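Long-range contact in putative exported protein (Bordetella parapertussis, PDB 3OCJ), which is of unknown function but carries a Rossmann-like methyltransferase domain, so it probably binds S-adenosylmethionine and transfers a methyl group: residues A100-A111 and E289-I300. Numbering follows the deposited sequence.
Sequences ATRERHGHFRRA and EDDRARLFPTVI
Helix 100-111 packs on the hairpin formed by 289-300, Ala100 beside Phe296, Arg104 beside Thr298 and Ala111 beside Ile300. The helix runs nearly parallel to strand 298-300, the axes 8.9 Å apart and 19° from parallel, while Glu289 and Thr298 exchange two backbone hydrogen bonds across the hairpin. Where the chain turns back, from Asp291 to Arg294 through a type I turn, the helix binds the loop directly: Arg292 N donates to the syn side of Glu103 OE1 (2.8 Å, 168°). A water donates to Glu103 OE2 and Asp291 OD2 and accepts from Ala293 N, bridging two carboxylates that might otherwise repel. Asp291 also ties the loop to itself, its OD2 taking Leu295 N on the syn lone pair and its OD1 taking Phe296 N from above the carboxylate plane. Beyond the turn, Arg104 CD sits squarely over the Phe296 ring, 3.6 Å from its centroid. A bend at chi3 (55°) turns the guanidinium's NE/NH2 edge toward Thr101 OG1, which both nitrogens grip in its plane, while NH1 lies over the Phe108 ring. Thr298 OG1 meets the edge of the Phe108 ring, 3.4 Å from CD1. Glu289 CB lies over a face of His107, whose ND1 receives a nearly straight bond from Arg110 NH1 (2.9 Å). The same NH1 makes a salt bridge to Glu289 OE1 (3.2 Å) through a weak, bent hydrogen bond, and Glu289 OE2 also pairs with Arg287. This is a helix covering one face of the antiparallel C-terminal hairpin, strands 286-289 and 298-302 of the 3-2-1-4-5-7-6 sheet characteristic of Rossmann-like methyltransferases.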
loop_
_atom_site.group_PDB
_atom_site.type_symbol
_atom_site.label_atom_id
_atom_site.label_comp_id
_atom_site.label_asym_id
_atom_site.label_seq_id
_atom_site.Cartn_x
_atom_site.Cartn_y
_atom_site.Cartn_z
ATOM N N ALA A 100 3.225 -5.566 8.615
ATOM C CA ALA A 100 2.197 -4.568 8.902
ATOM C C ALA A 100 1.197 -4.397 7.750
ATOM O O ALA A 100 -0.001 -4.287 7.984
ATOM C CB ALA A 100 2.834 -3.246 9.259
ATOM N N THR A 101 1.671 -4.361 6.504
ATOM C CA THR A 101 0.713 -4.208 5.415
ATOM C C THR A 101 -0.172 -5.438 5.254
ATOM O O THR A 101 -1.313 -5.311 4.826
ATOM C CB THR A 101 1.361 -3.764 4.076
ATOM O OG1 THR A 101 0.338 -3.264 3.209
ATOM C CG2 THR A 101 2.082 -4.922 3.388
ATOM N N ARG A 102 0.327 -6.636 5.589
ATOM C CA ARG A 102 -0.550 -7.813 5.561
ATOM C C ARG A 102 -1.591 -7.766 6.670
ATOM O O ARG A 102 -2.741 -8.175 6.477
ATOM C CB ARG A 102 0.225 -9.135 5.624
ATOM C CG ARG A 102 1.104 -9.328 4.434
ATOM C CD ARG A 102 1.367 -10.793 4.110
ATOM N NE ARG A 102 2.328 -10.819 3.029
ATOM C CZ ARG A 102 3.630 -10.995 3.201
ATOM N NH1 ARG A 102 4.117 -11.230 4.417
ATOM N NH2 ARG A 102 4.435 -10.963 2.151
ATOM N N GLU A 103 -1.196 -7.272 7.844
ATOM C CA GLU A 103 -2.161 -7.073 8.922
ATOM C C GLU A 103 -3.200 -6.047 8.492
ATOM O O GLU A 103 -4.396 -6.244 8.695
ATOM C CB GLU A 103 -1.467 -6.595 10.192
ATOM C CG GLU A 103 -0.595 -7.624 10.886
ATOM C CD GLU A 103 0.092 -7.018 12.083
ATOM O OE1 GLU A 103 -0.623 -6.709 13.054
ATOM O OE2 GLU A 103 1.319 -6.836 12.034
ATOM N N ARG A 104 -2.733 -4.951 7.901
ATOM C CA ARG A 104 -3.612 -3.903 7.398
ATOM C C ARG A 104 -4.613 -4.468 6.392
ATOM O O ARG A 104 -5.793 -4.170 6.464
ATOM C CB ARG A 104 -2.777 -2.792 6.773
ATOM C CG ARG A 104 -3.602 -1.713 6.064
ATOM C CD ARG A 104 -2.824 -1.052 4.892
ATOM N NE ARG A 104 -2.351 -2.062 3.935
ATOM C CZ ARG A 104 -3.113 -2.638 3.009
ATOM N NH1 ARG A 104 -4.390 -2.310 2.872
ATOM N NH2 ARG A 104 -2.585 -3.571 2.214
ATOM N N HIS A 105 -4.132 -5.273 5.446
ATOM C CA HIS A 105 -5.014 -5.948 4.498
ATOM C C HIS A 105 -6.129 -6.723 5.199
ATOM O O HIS A 105 -7.287 -6.708 4.764
ATOM C CB HIS A 105 -4.179 -6.887 3.624
ATOM C CG HIS A 105 -4.955 -7.583 2.554
ATOM N ND1 HIS A 105 -5.453 -6.927 1.448
ATOM C CD2 HIS A 105 -5.278 -8.887 2.401
ATOM C CE1 HIS A 105 -6.071 -7.799 0.670
ATOM N NE2 HIS A 105 -5.978 -8.996 1.224
ATOM N N GLY A 106 -5.779 -7.421 6.276
ATOM C CA GLY A 106 -6.773 -8.130 7.066
ATOM C C GLY A 106 -7.791 -7.189 7.685
ATOM O O GLY A 106 -8.993 -7.488 7.715
ATOM N N HIS A 107 -7.322 -6.057 8.206
ATOM C CA HIS A 107 -8.247 -5.092 8.798
ATOM C C HIS A 107 -9.163 -4.461 7.744
ATOM O O HIS A 107 -10.342 -4.214 8.009
ATOM C CB HIS A 107 -7.502 -4.022 9.611
ATOM C CG HIS A 107 -6.825 -4.562 10.832
ATOM N ND1 HIS A 107 -7.508 -5.235 11.824
ATOM C CD2 HIS A 107 -5.530 -4.522 11.224
ATOM C CE1 HIS A 107 -6.658 -5.599 12.767
ATOM N NE2 HIS A 107 -5.450 -5.184 12.427
ATOM N N PHE A 108 -8.623 -4.198 6.556
ATOM C CA PHE A 108 -9.448 -3.724 5.447
ATOM C C PHE A 108 -10.560 -4.727 5.152
ATOM O O PHE A 108 -11.709 -4.352 4.967
ATOM C CB PHE A 108 -8.603 -3.527 4.177
ATOM C CG PHE A 108 -7.995 -2.150 4.032
ATOM C CD1 PHE A 108 -7.281 -1.559 5.069
ATOM C CD2 PHE A 108 -8.102 -1.464 2.835
ATOM C CE1 PHE A 108 -6.708 -0.302 4.928
ATOM C CE2 PHE A 108 -7.544 -0.204 2.686
ATOM C CZ PHE A 108 -6.826 0.377 3.736
ATOM N N ARG A 109 -10.205 -6.010 5.078
ATOM C CA ARG A 109 -11.200 -7.018 4.762
ATOM C C ARG A 109 -12.274 -7.048 5.842
ATOM O O ARG A 109 -13.468 -7.098 5.535
ATOM C CB ARG A 109 -10.542 -8.387 4.586
ATOM C CG ARG A 109 -9.856 -8.553 3.236
ATOM C CD ARG A 109 -9.251 -9.943 3.095
ATOM N NE ARG A 109 -10.268 -10.978 3.245
ATOM C CZ ARG A 109 -10.003 -12.271 3.391
ATOM N NH1 ARG A 109 -8.746 -12.694 3.409
ATOM N NH2 ARG A 109 -10.996 -13.142 3.519
ATOM N N ARG A 110 -11.871 -7.029 7.112
ATOM C CA ARG A 110 -12.868 -7.057 8.183
ATOM C C ARG A 110 -13.769 -5.825 8.146
ATOM O O ARG A 110 -14.993 -5.927 8.355
ATOM C CB ARG A 110 -12.214 -7.183 9.570
ATOM C CG ARG A 110 -11.616 -8.546 9.873
ATOM C CD ARG A 110 -11.292 -8.699 11.370
ATOM N NE ARG A 110 -10.486 -7.584 11.851
ATOM C CZ ARG A 110 -10.890 -6.664 12.726
ATOM N NH1 ARG A 110 -10.069 -5.670 13.047
ATOM N NH2 ARG A 110 -12.093 -6.726 13.289
ATOM N N ALA A 111 -13.177 -4.662 7.891
ATOM C CA ALA A 111 -13.945 -3.421 7.887
ATOM C C ALA A 111 -14.913 -3.401 6.709
ATOM O O ALA A 111 -16.083 -3.066 6.869
ATOM C CB ALA A 111 -13.021 -2.208 7.843
ATOM N N GLU A 289 -7.972 0.935 13.244
ATOM C CA GLU A 289 -7.648 -0.467 13.469
ATOM C C GLU A 289 -6.149 -0.615 13.305
ATOM O O GLU A 289 -5.625 -0.650 12.176
ATOM C CB GLU A 289 -8.408 -1.377 12.493
ATOM C CG GLU A 289 -9.924 -1.380 12.724
ATOM C CD GLU A 289 -10.333 -2.159 13.975
ATOM O OE1 GLU A 289 -9.507 -2.915 14.518
ATOM O OE2 GLU A 289 -11.500 -2.019 14.410
ATOM N N ASP A 290 -5.445 -0.661 14.429
ATOM C CA ASP A 290 -3.991 -0.685 14.403
ATOM C C ASP A 290 -3.441 -2.085 14.188
ATOM O O ASP A 290 -3.925 -3.054 14.782
ATOM C CB ASP A 290 -3.415 -0.155 15.715
ATOM C CG ASP A 290 -3.565 1.347 15.873
ATOM O OD1 ASP A 290 -3.811 2.051 14.874
ATOM O OD2 ASP A 290 -3.401 1.837 17.022
ATOM N N ASP A 291 -2.403 -2.187 13.369
ATOM C CA ASP A 291 -1.607 -3.403 13.339
ATOM C C ASP A 291 -0.836 -3.505 14.660
ATOM O O ASP A 291 -0.765 -2.542 15.437
ATOM C CB ASP A 291 -0.638 -3.361 12.151
ATOM C CG ASP A 291 0.287 -2.152 12.203
ATOM O OD1 ASP A 291 -0.236 -1.010 12.185
ATOM O OD2 ASP A 291 1.522 -2.328 12.263
ATOM N N ARG A 292 -0.268 -4.672 14.929
ATOM C CA ARG A 292 0.354 -4.925 16.218
ATOM C C ARG A 292 1.413 -3.889 16.593
ATOM O O ARG A 292 1.426 -3.382 17.708
ATOM C CB ARG A 292 0.961 -6.331 16.250
ATOM C CG ARG A 292 -0.086 -7.437 16.253
ATOM C CD ARG A 292 0.583 -8.812 16.302
ATOM N NE ARG A 292 1.383 -8.986 17.515
ATOM C CZ ARG A 292 2.684 -8.715 17.612
ATOM N NH1 ARG A 292 3.357 -8.259 16.560
ATOM N NH2 ARG A 292 3.316 -8.905 18.764
ATOM N N ALA A 293 2.287 -3.548 15.652
ATOM C CA ALA A 293 3.366 -2.618 15.962
ATOM C C ALA A 293 3.010 -1.147 15.698
ATOM O O ALA A 293 3.818 -0.262 15.969
ATOM C CB ALA A 293 4.650 -3.000 15.185
ATOM N N ARG A 294 1.819 -0.911 15.155
ATOM C CA ARG A 294 1.293 0.427 14.816
ATOM C C ARG A 294 2.076 1.112 13.704
ATOM O O ARG A 294 2.158 2.340 13.663
ATOM C CB ARG A 294 1.202 1.357 16.039
ATOM C CG ARG A 294 0.151 0.978 17.112
ATOM C CD ARG A 294 0.700 0.002 18.125
ATOM N NE ARG A 294 -0.205 -0.105 19.281
ATOM C CZ ARG A 294 -1.165 -1.018 19.411
ATOM N NH1 ARG A 294 -1.374 -1.923 18.471
ATOM N NH2 ARG A 294 -1.928 -1.017 20.503
ATOM N N LEU A 295 2.609 0.302 12.794
ATOM C CA LEU A 295 3.322 0.801 11.615
ATOM C C LEU A 295 2.390 1.251 10.493
ATOM O O LEU A 295 2.762 2.107 9.684
ATOM C CB LEU A 295 4.230 -0.288 11.053
ATOM C CG LEU A 295 5.066 -1.042 12.095
ATOM C CD1 LEU A 295 5.885 -2.160 11.446
ATOM C CD2 LEU A 295 5.969 -0.113 12.894
ATOM N N PHE A 296 1.210 0.654 10.401
ATOM C CA PHE A 296 0.371 0.866 9.224
ATOM C C PHE A 296 -1.102 0.740 9.604
ATOM O O PHE A 296 -1.782 -0.197 9.172
ATOM C CB PHE A 296 0.732 -0.165 8.141
ATOM C CG PHE A 296 0.475 0.286 6.710
ATOM C CD1 PHE A 296 -0.301 1.401 6.399
ATOM C CD2 PHE A 296 1.050 -0.440 5.673
ATOM C CE1 PHE A 296 -0.496 1.781 5.047
ATOM C CE2 PHE A 296 0.861 -0.081 4.342
ATOM C CZ PHE A 296 0.095 1.037 4.029
ATOM N N PRO A 297 -1.617 1.703 10.384
ATOM C CA PRO A 297 -3.018 1.606 10.792
ATOM C C PRO A 297 -3.996 1.758 9.639
ATOM O O PRO A 297 -3.732 2.401 8.615
ATOM C CB PRO A 297 -3.196 2.781 11.763
ATOM C CG PRO A 297 -1.804 3.143 12.223
ATOM C CD PRO A 297 -0.915 2.826 11.035
ATOM N N THR A 298 -5.161 1.160 9.858
ATOM C CA THR A 298 -6.336 1.306 9.020
ATOM C C THR A 298 -7.236 2.309 9.720
ATOM O O THR A 298 -7.303 2.333 10.954
ATOM C CB THR A 298 -7.025 -0.052 8.899
ATOM O OG1 THR A 298 -6.159 -0.957 8.202
ATOM C CG2 THR A 298 -8.384 0.019 8.191
ATOM N N VAL A 299 -7.921 3.139 8.949
ATOM C CA VAL A 299 -8.910 4.044 9.512
ATOM C C VAL A 299 -10.222 3.940 8.747
ATOM O O VAL A 299 -10.238 3.913 7.506
ATOM C CB VAL A 299 -8.398 5.502 9.560
ATOM C CG1 VAL A 299 -7.999 6.014 8.152
ATOM C CG2 VAL A 299 -9.435 6.428 10.206
ATOM N N ILE A 300 -11.316 3.865 9.501
ATOM C CA ILE A 300 -12.664 3.866 8.949
ATOM C C ILE A 300 -13.306 5.190 9.341
ATOM O O ILE A 300 -13.387 5.515 10.535
ATOM C CB ILE A 300 -13.514 2.692 9.466
ATOM C CG1 ILE A 300 -12.795 1.353 9.221
ATOM C CG2 ILE A 300 -14.866 2.691 8.755
ATOM C CD1 ILE A 300 -11.926 0.859 10.368
HETATM O O HOH W 1 2.625 -4.655 12.943
HETATM O O HOH W 2 -12.393 -4.562 15.106
#